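Local coordinates for Rod shape determining protein RodA (Thermus thermophilus, PDB 6BAR), which probably polymerises lipid-linked disaccharide-pentapeptide precursors into peptidoglycan glycan strands, as a membrane-embedded glycosyltransferase of the SEDS family needed for cell wall elongation, at residues 57-66 with 344-355. Sequence-based numbering, arbitrary orientation.
Sequences LQFLSRRRLF and AGLGLVLLVHRD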
ATOM      1  N   LEU A  57      14.712   8.687  -2.448  1.00 92.36           N
ATOM      2  CA  LEU A  57      14.906   7.674  -1.417  1.00 83.63           C
ATOM      3  C   LEU A  57      15.962   6.643  -1.788  1.00 85.80           C
ATOM      4  O   LEU A  57      16.336   5.832  -0.932  1.00 83.23           O
ATOM      5  CB  LEU A  57      13.582   6.983  -1.106  1.00 71.48           C
ATOM      6  CG  LEU A  57      12.570   7.956  -0.512  1.00 77.30           C
ATOM      7  CD1 LEU A  57      11.191   7.348  -0.533  1.00 93.43           C
ATOM      8  CD2 LEU A  57      12.972   8.348   0.898  1.00 58.28           C
ATOM      9  N   GLN A  58      16.464   6.661  -3.024  1.00 78.47           N
ATOM     10  CA  GLN A  58      17.550   5.767  -3.396  1.00 83.97           C
ATOM     11  C   GLN A  58      18.899   6.209  -2.833  1.00101.71           C
ATOM     12  O   GLN A  58      19.839   5.407  -2.827  1.00113.36           O
ATOM     13  CB  GLN A  58      17.634   5.644  -4.918  1.00 79.99           C
ATOM     14  CG  GLN A  58      16.385   5.048  -5.557  1.00 86.38           C
ATOM     15  CD  GLN A  58      16.046   3.679  -5.010  1.00 72.28           C
ATOM     16  OE1 GLN A  58      16.918   2.821  -4.882  1.00 97.59           O
ATOM     17  NE2 GLN A  58      14.777   3.466  -4.682  1.00 65.45           N
ATOM     18  N   PHE A  59      19.024   7.450  -2.356  1.00 94.28           N
ATOM     19  CA  PHE A  59      20.253   7.873  -1.690  1.00 85.90           C
ATOM     20  C   PHE A  59      20.207   7.493  -0.216  1.00 94.77           C
ATOM     21  O   PHE A  59      20.763   8.198   0.635  1.00105.80           O
ATOM     22  CB  PHE A  59      20.484   9.383  -1.832  1.00 80.62           C
ATOM     23  CG  PHE A  59      20.942   9.812  -3.201  1.00 89.45           C
ATOM     24  CD1 PHE A  59      21.195   8.878  -4.197  1.00101.76           C
ATOM     25  CD2 PHE A  59      21.128  11.155  -3.485  1.00 88.46           C
ATOM     26  CE1 PHE A  59      21.613   9.278  -5.453  1.00102.11           C
ATOM     27  CE2 PHE A  59      21.546  11.562  -4.735  1.00 95.16           C
ATOM     28  CZ  PHE A  59      21.789  10.621  -5.721  1.00113.84           C
ATOM     29  N   LEU A  60      19.542   6.382   0.090  1.00 94.23           N
ATOM     30  CA  LEU A  60      19.339   5.933   1.461  1.00104.12           C
ATOM     31  C   LEU A  60      19.721   4.465   1.544  1.00 87.84           C
ATOM     32  O   LEU A  60      19.150   3.631   0.835  1.00 86.01           O
ATOM     33  CB  LEU A  60      17.885   6.142   1.897  1.00100.83           C
ATOM     34  CG  LEU A  60      17.534   5.958   3.372  1.00 94.35           C
ATOM     35  CD1 LEU A  60      18.039   7.131   4.208  1.00 84.49           C
ATOM     36  CD2 LEU A  60      16.035   5.795   3.509  1.00 86.52           C
ATOM     37  N   SER A  61      20.696   4.157   2.390  1.00 88.95           N
ATOM     38  CA  SER A  61      21.081   2.779   2.637  1.00 84.32           C
ATOM     39  C   SER A  61      19.988   2.042   3.404  1.00102.54           C
ATOM     40  O   SER A  61      19.162   2.640   4.101  1.00108.43           O
ATOM     41  CB  SER A  61      22.372   2.728   3.439  1.00 84.75           C
ATOM     42  OG  SER A  61      22.162   3.348   4.698  1.00 94.77           O
ATOM     43  N   ARG A  62      20.010   0.715   3.290  1.00 99.20           N
ATOM     44  CA  ARG A  62      19.063  -0.088   4.056  1.00 87.27           C
ATOM     45  C   ARG A  62      19.379  -0.068   5.547  1.00101.29           C
ATOM     46  O   ARG A  62      18.462  -0.175   6.372  1.00109.04           O
ATOM     47  CB  ARG A  62      19.050  -1.525   3.546  1.00 81.13           C
ATOM     48  CG  ARG A  62      18.071  -2.391   4.284  1.00 71.72           C
ATOM     49  CD  ARG A  62      18.584  -3.785   4.452  1.00 75.91           C
ATOM     50  NE  ARG A  62      17.803  -4.512   5.450  1.00 95.07           N
ATOM     51  CZ  ARG A  62      18.007  -4.437   6.763  1.00 96.99           C
ATOM     52  NH1 ARG A  62      17.250  -5.137   7.600  1.00 86.51           N
ATOM     53  NH2 ARG A  62      18.971  -3.660   7.244  1.00105.52           N
ATOM     54  N   ARG A  63      20.660   0.055   5.913  1.00100.89           N
ATOM     55  CA  ARG A  63      21.018   0.176   7.324  1.00 94.81           C
ATOM     56  C   ARG A  63      20.331   1.379   7.954  1.00106.09           C
ATOM     57  O   ARG A  63      19.722   1.269   9.025  1.00111.70           O
ATOM     58  CB  ARG A  63      22.537   0.275   7.487  1.00108.54           C
ATOM     59  CG  ARG A  63      23.215  -1.025   7.896  1.00116.91           C
ATOM     60  CD  ARG A  63      22.715  -1.514   9.255  1.00142.92           C
ATOM     61  NE  ARG A  63      22.932  -0.529  10.314  1.00142.31           N
ATOM     62  CZ  ARG A  63      22.584  -0.702  11.587  1.00149.13           C
ATOM     63  NH1 ARG A  63      22.821   0.257  12.474  1.00139.46           N
ATOM     64  NH2 ARG A  63      22.000  -1.829  11.976  1.00144.89           N
ATOM     65  N   ARG A  64      20.393   2.537   7.288  1.00 90.51           N
ATOM     66  CA  ARG A  64      19.700   3.714   7.804  1.00103.22           C
ATOM     67  C   ARG A  64      18.191   3.512   7.803  1.00 89.40           C
ATOM     68  O   ARG A  64      17.507   3.889   8.766  1.00 92.83           O
ATOM     69  CB  ARG A  64      20.080   4.950   6.990  1.00 95.36           C
ATOM     70  CG  ARG A  64      21.501   5.400   7.230  1.00103.75           C
ATOM     71  CD  ARG A  64      21.748   6.768   6.651  1.00107.00           C
ATOM     72  NE  ARG A  64      23.162   7.118   6.694  1.00126.48           N
ATOM     73  CZ  ARG A  64      23.647   8.294   6.314  1.00127.88           C
ATOM     74  NH1 ARG A  64      22.830   9.236   5.865  1.00116.83           N
ATOM     75  NH2 ARG A  64      24.950   8.528   6.383  1.00140.32           N
ATOM     76  N   LEU A  65      17.660   2.901   6.739  1.00 76.32           N
ATOM     77  CA  LEU A  65      16.219   2.692   6.624  1.00 82.32           C
ATOM     78  C   LEU A  65      15.677   1.873   7.789  1.00 80.79           C
ATOM     79  O   LEU A  65      14.633   2.204   8.360  1.00 96.16           O
ATOM     80  CB  LEU A  65      15.886   2.014   5.293  1.00 95.40           C
ATOM     81  CG  LEU A  65      14.390   1.810   5.010  1.00 94.47           C
ATOM     82  CD1 LEU A  65      13.676   3.146   5.002  1.00 91.20           C
ATOM     83  CD2 LEU A  65      14.138   1.070   3.702  1.00 76.23           C
ATOM     84  N   PHE A  66      16.362   0.791   8.156  1.00 63.57           N
ATOM     85  CA  PHE A  66      15.906   0.029   9.311  1.00 64.86           C
ATOM     86  C   PHE A  66      16.352   0.638  10.634  1.00 87.13           C
ATOM     87  O   PHE A  66      15.816   0.259  11.680  1.00 94.66           O
ATOM     88  CB  PHE A  66      16.370  -1.424   9.221  1.00 59.23           C
ATOM     89  CG  PHE A  66      15.429  -2.306   8.460  1.00 67.06           C
ATOM     90  CD1 PHE A  66      15.395  -2.266   7.076  1.00 74.81           C
ATOM     91  CD2 PHE A  66      14.572  -3.177   9.123  1.00 79.99           C
ATOM     92  CE1 PHE A  66      14.531  -3.077   6.357  1.00 72.44           C
ATOM     93  CE2 PHE A  66      13.701  -3.995   8.409  1.00 82.70           C
ATOM     94  CZ  PHE A  66      13.682  -3.944   7.024  1.00 72.62           C
ATOM     95  N   ALA A 344       6.552   5.626  -3.405  1.00 89.06           N
ATOM     96  CA  ALA A 344       7.557   5.716  -2.352  1.00 78.04           C
ATOM     97  C   ALA A 344       7.798   4.361  -1.701  1.00 71.67           C
ATOM     98  O   ALA A 344       8.948   3.970  -1.465  1.00 90.78           O
ATOM     99  CB  ALA A 344       7.130   6.743  -1.305  1.00 97.53           C
ATOM    100  N   GLY A 345       6.726   3.635  -1.395  1.00 81.93           N
ATOM    101  CA  GLY A 345       6.891   2.300  -0.850  1.00 74.68           C
ATOM    102  C   GLY A 345       7.602   1.367  -1.810  1.00 80.78           C
ATOM    103  O   GLY A 345       8.422   0.542  -1.398  1.00 91.27           O
ATOM    104  N   LEU A 346       7.301   1.481  -3.107  1.00 76.34           N
ATOM    105  CA  LEU A 346       8.011   0.661  -4.082  1.00 76.72           C
ATOM    106  C   LEU A 346       9.479   1.059  -4.180  1.00 82.21           C
ATOM    107  O   LEU A 346      10.337   0.198  -4.379  1.00 88.92           O
ATOM    108  CB  LEU A 346       7.317   0.742  -5.443  1.00 75.97           C
ATOM    109  CG  LEU A 346       5.946   0.056  -5.457  1.00 81.65           C
ATOM    110  CD1 LEU A 346       5.090   0.549  -6.618  1.00 81.82           C
ATOM    111  CD2 LEU A 346       6.098  -1.456  -5.496  1.00 55.21           C
ATOM    112  N   GLY A 347       9.794   2.342  -4.005  1.00 80.42           N
ATOM    113  CA  GLY A 347      11.191   2.750  -3.946  1.00 75.85           C
ATOM    114  C   GLY A 347      11.914   2.162  -2.749  1.00 84.58           C
ATOM    115  O   GLY A 347      13.056   1.700  -2.859  1.00 82.90           O
ATOM    116  N   LEU A 348      11.260   2.173  -1.586  1.00 79.77           N
ATOM    117  CA  LEU A 348      11.828   1.523  -0.407  1.00 71.20           C
ATOM    118  C   LEU A 348      12.077   0.040  -0.664  1.00 79.26           C
ATOM    119  O   LEU A 348      13.154  -0.485  -0.355  1.00 82.07           O
ATOM    120  CB  LEU A 348      10.904   1.706   0.797  1.00 67.96           C
ATOM    121  CG  LEU A 348      11.159   2.889   1.728  1.00 83.24           C
ATOM    122  CD1 LEU A 348      11.336   4.175   0.945  1.00 71.28           C
ATOM    123  CD2 LEU A 348      10.021   3.029   2.728  1.00 79.88           C
ATOM    124  N   VAL A 349      11.081  -0.659  -1.212  1.00 76.39           N
ATOM    125  CA  VAL A 349      11.267  -2.089  -1.431  1.00 83.42           C
ATOM    126  C   VAL A 349      12.398  -2.327  -2.434  1.00 83.74           C
ATOM    127  O   VAL A 349      13.194  -3.264  -2.278  1.00 80.79           O
ATOM    128  CB  VAL A 349       9.935  -2.753  -1.851  1.00 89.44           C
ATOM    129  CG1 VAL A 349       9.612  -2.528  -3.310  1.00 86.05           C
ATOM    130  CG2 VAL A 349       9.954  -4.236  -1.552  1.00 99.77           C
ATOM    131  N   LEU A 350      12.539  -1.444  -3.427  1.00 83.08           N
ATOM    132  CA  LEU A 350      13.578  -1.603  -4.442  1.00 81.70           C
ATOM    133  C   LEU A 350      14.968  -1.385  -3.857  1.00 94.09           C
ATOM    134  O   LEU A 350      15.924  -2.087  -4.224  1.00 80.43           O
ATOM    135  CB  LEU A 350      13.320  -0.620  -5.584  1.00 67.21           C
ATOM    136  CG  LEU A 350      13.419  -1.165  -7.000  1.00 83.11           C
ATOM    137  CD1 LEU A 350      12.440  -2.302  -7.176  1.00 81.71           C
ATOM    138  CD2 LEU A 350      13.146  -0.056  -8.002  1.00 75.51           C
ATOM    139  N   LEU A 351      15.102  -0.410  -2.953  1.00 98.41           N
ATOM    140  CA  LEU A 351      16.396  -0.184  -2.320  1.00 73.77           C
ATOM    141  C   LEU A 351      16.722  -1.276  -1.310  1.00 81.59           C
ATOM    142  O   LEU A 351      17.899  -1.608  -1.133  1.00106.90           O
ATOM    143  CB  LEU A 351      16.456   1.198  -1.658  1.00 73.93           C
ATOM    144  CG  LEU A 351      16.018   1.430  -0.211  1.00 82.39           C
ATOM    145  CD1 LEU A 351      17.134   1.139   0.790  1.00 76.65           C
ATOM    146  CD2 LEU A 351      15.499   2.856  -0.032  1.00 77.16           C
ATOM    147  N   VAL A 352      15.724  -1.855  -0.637  1.00 75.85           N
ATOM    148  CA  VAL A 352      16.090  -2.950   0.256  1.00 89.93           C
ATOM    149  C   VAL A 352      16.423  -4.203  -0.540  1.00102.26           C
ATOM    150  O   VAL A 352      17.188  -5.047  -0.056  1.00104.18           O
ATOM    151  CB  VAL A 352      15.026  -3.261   1.332  1.00 71.98           C
ATOM    152  CG1 VAL A 352      14.846  -2.077   2.266  1.00 85.68           C
ATOM    153  CG2 VAL A 352      13.722  -3.671   0.718  1.00 83.25           C
ATOM    154  N   HIS A 353      15.897  -4.343  -1.761  1.00 97.68           N
ATOM    155  CA  HIS A 353      16.345  -5.451  -2.603  1.00 85.63           C
ATOM    156  C   HIS A 353      17.745  -5.220  -3.156  1.00 93.93           C
ATOM    157  O   HIS A 353      18.517  -6.178  -3.278  1.00101.54           O
ATOM    158  CB  HIS A 353      15.370  -5.698  -3.760  1.00101.81           C
ATOM    159  CG  HIS A 353      15.755  -6.853  -4.637  1.00 91.06           C
ATOM    160  ND1 HIS A 353      16.248  -6.689  -5.916  1.00 94.51           N
ATOM    161  CD2 HIS A 353      15.723  -8.190  -4.416  1.00 83.26           C
ATOM    162  CE1 HIS A 353      16.501  -7.874  -6.443  1.00100.14           C
ATOM    163  NE2 HIS A 353      16.190  -8.802  -5.554  1.00 78.91           N
ATOM    164  N   ARG A 354      18.099  -3.976  -3.498  1.00 95.11           N
ATOM    165  CA  ARG A 354      19.428  -3.752  -4.053  1.00 84.91           C
ATOM    166  C   ARG A 354      20.536  -3.874  -3.011  1.00 97.68           C
ATOM    167  O   ARG A 354      21.681  -4.152  -3.382  1.00105.64           O
ATOM    168  CB  ARG A 354      19.516  -2.384  -4.725  1.00 79.42           C
ATOM    169  CG  ARG A 354      19.794  -1.243  -3.771  1.00 85.51           C
ATOM    170  CD  ARG A 354      20.391  -0.051  -4.497  1.00 96.54           C
ATOM    171  NE  ARG A 354      20.050   1.203  -3.835  1.00 95.06           N
ATOM    172  CZ  ARG A 354      20.665   1.666  -2.753  1.00101.82           C
ATOM    173  NH1 ARG A 354      21.662   0.980  -2.206  1.00111.72           N
ATOM    174  NH2 ARG A 354      20.283   2.815  -2.218  1.00 97.70           N
ATOM    175  N   ASP A 355      20.232  -3.680  -1.727  1.00 94.62           N
ATOM    176  CA  ASP A 355      21.224  -3.804  -0.666  1.00 95.45           C
ATOM    177  C   ASP A 355      21.144  -5.151   0.056  1.00 95.11           C
ATOM    178  O   ASP A 355      21.609  -5.264   1.195  1.00 94.50           O
ATOM    179  CB  ASP A 355      21.076  -2.651   0.337  1.00 94.07           C
ATOM    180  CG  ASP A 355      21.635  -1.322  -0.185  1.00103.78           C
ATOM    181  OD1 ASP A 355      22.555  -1.336  -1.032  1.00122.40           O
ATOM    182  OD2 ASP A 355      21.164  -0.254   0.270  1.00 98.05           O
TER
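Arg62 CA passes 5.6 Å from Val352 CA where helix 62-66 crosses helix 344-354 at -128°, the axes 10.2 Å apart. The chain of Gln58 bends at chi2 (-57°), which carries its amide to helix 344-354. There NE2 donates to Gly347 O at 3.1 Å, from above the carbonyl plane. Leu351 N reaches the same oxygen from the opposite face. NE2 is also hydrogen-bonded to Ala54 O, and OE1 to Tyr11 OH. An alanine in place of Gln58 would probably cost Gly347 O its side-chain donor and leave Tyr11 OH without this partner. Leu351 packs against the backbone of the turn before helix 62-66, with CD1 3.8 Å from Arg62 N. Leu65 CD2 packs against Val352 CG1 at 3.5 Å and also touches Leu348. Arg354 NH2 makes a weak bond to Gln58 O, at the edge of the guanidinium, while NH1 forms a salt bridge with Asp355 OD1. Asp355 OD2 weakly accepts from Arg62 N. The guanidinium of Arg62 lies over a face of the Phe66 ring, and NE forms a salt bridge with Asp296. Leucine packing and the Gln58 bond thus join the turn and short helix after one predicted transmembrane span to helix 336-354, with Arg354 and Asp355 adding polar links at its end.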